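Local coordinates for protein AP endonuclease, family 2 (Brucella melitensis biovar Abortus, PDB 3NGF) that probably interconverts hydroxypyruvate and tartronate semialdehyde as a manganese-binding TIM-barrel isomerase of the hyi family, at residues E150-N153 against G159-I162. Sequence-based numbering, arbitrary orientation.
With MN (manganese (II) ion), chain C.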
ATOM      1  N   GLU A 150       2.945  -2.471   6.007  1.00  8.83           N
ATOM      2  CA  GLU A 150       1.716  -3.178   5.599  1.00  8.71           C
ATOM      3  C   GLU A 150       1.714  -4.627   6.058  1.00  9.80           C
ATOM      4  O   GLU A 150       2.436  -5.450   5.487  1.00 10.39           O
ATOM      5  CB  GLU A 150       1.547  -3.203   4.090  1.00  9.43           C
ATOM      6  CG  GLU A 150       0.149  -3.694   3.668  1.00  8.88           C
ATOM      7  CD  GLU A 150      -0.014  -4.017   2.187  1.00 13.01           C
ATOM      8  OE1 GLU A 150       0.926  -3.945   1.378  1.00 13.70           O
ATOM      9  OE2 GLU A 150      -1.153  -4.348   1.837  1.00 10.84           O
ATOM     10  N   PRO A 151       0.892  -4.947   7.061  1.00  9.43           N
ATOM     11  CA  PRO A 151       0.697  -6.380   7.380  1.00 10.73           C
ATOM     12  C   PRO A 151       0.118  -7.126   6.181  1.00 11.19           C
ATOM     13  O   PRO A 151      -0.819  -6.643   5.542  1.00 11.29           O
ATOM     14  CB  PRO A 151      -0.300  -6.343   8.546  1.00 10.82           C
ATOM     15  CG  PRO A 151      -0.123  -4.987   9.144  1.00 10.08           C
ATOM     16  CD  PRO A 151       0.181  -4.077   8.005  1.00  9.64           C
ATOM     17  N   LEU A 152       0.671  -8.303   5.901  1.00 11.99           N
ATOM     18  CA  LEU A 152       0.196  -9.148   4.818  1.00 12.39           C
ATOM     19  C   LEU A 152      -0.567 -10.341   5.429  1.00 13.79           C
ATOM     20  O   LEU A 152      -1.160 -10.203   6.518  1.00 15.27           O
ATOM     21  CB  LEU A 152       1.353  -9.508   3.899  1.00 12.26           C
ATOM     22  CG  LEU A 152       2.092  -8.285   3.304  1.00 11.44           C
ATOM     23  CD1 LEU A 152       3.195  -8.735   2.357  1.00 13.20           C
ATOM     24  CD2 LEU A 152       1.118  -7.298   2.591  1.00 11.36           C
ATOM     25  N   ASN A 153      -0.677 -11.451   4.722  1.00 13.87           N
ATOM     26  CA  ASN A 153      -1.257 -12.648   5.317  1.00 13.51           C
ATOM     27  C   ASN A 153      -0.373 -13.841   4.981  1.00 14.54           C
ATOM     28  O   ASN A 153       0.390 -13.801   4.012  1.00 13.56           O
ATOM     29  CB  ASN A 153      -2.709 -12.829   4.860  1.00 13.37           C
ATOM     30  CG  ASN A 153      -2.823 -13.407   3.468  1.00 13.35           C
ATOM     31  OD1 ASN A 153      -2.614 -14.618   3.257  1.00 15.60           O
ATOM     32  ND2 ASN A 153      -3.190 -12.562   2.503  1.00 14.14           N
ATOM     33  N   GLY A 159       5.826 -16.620   5.704  1.00 19.39           N
ATOM     34  CA  GLY A 159       7.138 -16.244   6.225  1.00 19.54           C
ATOM     35  C   GLY A 159       7.403 -14.752   6.246  1.00 17.35           C
ATOM     36  O   GLY A 159       8.465 -14.324   6.694  1.00 18.52           O
ATOM     37  N   TYR A 160       6.435 -13.956   5.797  1.00 15.62           N
ATOM     38  CA  TYR A 160       6.565 -12.500   5.863  1.00 13.95           C
ATOM     39  C   TYR A 160       6.674 -11.999   7.310  1.00 14.15           C
ATOM     40  O   TYR A 160       6.040 -12.541   8.233  1.00 14.19           O
ATOM     41  CB  TYR A 160       5.400 -11.793   5.142  1.00 13.49           C
ATOM     42  CG  TYR A 160       5.704 -10.378   4.792  1.00 10.75           C
ATOM     43  CD1 TYR A 160       6.658 -10.068   3.831  1.00 11.99           C
ATOM     44  CD2 TYR A 160       5.027  -9.318   5.415  1.00 11.71           C
ATOM     45  CE1 TYR A 160       6.950  -8.730   3.512  1.00 11.47           C
ATOM     46  CE2 TYR A 160       5.329  -7.986   5.106  1.00 11.89           C
ATOM     47  CZ  TYR A 160       6.278  -7.701   4.154  1.00 11.93           C
ATOM     48  OH  TYR A 160       6.582  -6.377   3.849  1.00  9.96           O
ATOM     49  N   PHE A 161       7.471 -10.958   7.482  1.00 12.83           N
ATOM     50  CA  PHE A 161       7.769 -10.369   8.793  1.00 13.51           C
ATOM     51  C   PHE A 161       6.545  -9.987   9.611  1.00 13.25           C
ATOM     52  O   PHE A 161       6.510 -10.278  10.793  1.00 14.41           O
ATOM     53  CB  PHE A 161       8.636  -9.129   8.606  1.00 13.33           C
ATOM     54  CG  PHE A 161       8.908  -8.375   9.873  1.00 13.47           C
ATOM     55  CD1 PHE A 161       9.666  -8.949  10.908  1.00 14.59           C
ATOM     56  CD2 PHE A 161       8.437  -7.076  10.016  1.00 12.78           C
ATOM     57  CE1 PHE A 161       9.922  -8.229  12.074  1.00 13.43           C
ATOM     58  CE2 PHE A 161       8.691  -6.348  11.171  1.00 13.49           C
ATOM     59  CZ  PHE A 161       9.438  -6.919  12.201  1.00 13.41           C
ATOM     60  N   ILE A 162       5.567  -9.325   8.986  1.00 12.15           N
ATOM     61  CA  ILE A 162       4.455  -8.722   9.726  1.00 12.30           C
ATOM     62  C   ILE A 162       3.120  -9.056   9.052  1.00 11.96           C
ATOM     63  O   ILE A 162       2.906  -8.777   7.862  1.00 10.59           O
ATOM     64  CB  ILE A 162       4.656  -7.175   9.912  1.00 12.05           C
ATOM     65  CG1 ILE A 162       3.487  -6.534  10.670  1.00 13.51           C
ATOM     66  CG2 ILE A 162       4.884  -6.488   8.577  1.00  9.26           C
ATOM     67  CD1 ILE A 162       3.311  -7.039  12.046  1.00 12.99           C
TER
HETATM   68 MN    MN C 262      -1.989  -4.579  -0.137  1.00 18.06          MN
HETATM   69  O   HOH W   1       4.836  -4.610   4.550  1.00 14.52           O
HETATM   70  O   HOH W   2       0.152  -3.634  -0.920  1.00 17.59           O
HETATM   71  O   HOH W   3      -1.014  -6.571  -0.614  1.00 13.92           O
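Leu152 and Ile162 join the two ends of the loop that leaves barrel strand 146-149 and runs on to helix 165-175. Leu152 N donates to Ile162 O at 3.0 Å, nearly straight at 164° and on a lone pair in the carbonyl plane. The same oxygen takes a CA-H...O contact from Pro151 CA at 3.3 Å, so two neighbouring residues share one acceptor.

Among the side chains, Leu152 and Tyr160 carry the packing. The methyl CD1 of Leu152 sits 3.5 Å from the centroid of the Tyr160 ring, almost on the ring normal, in a CH-pi contact. A chi1 of -161° swings the Tyr160 ring across, one face against the leucine methyl. Its OH bonds to Ser114 N and also to water 1 at 2.6 Å; this water donates to Glu150 O at 2.7 Å, bridging the segments. Pro151 CG touches Ile162 CG1 at 4.2 Å.

Glu150 reaches the other way, its extended chain placing OE2 2.2 Å from the manganese, which Asp185, Gln211 and Glu247 also bind. The water bridge to Tyr160 and the Leu152 N bond thus hold the backbone on and just after this predicted proton donor/acceptor, and so may steady its carboxylate at the metal.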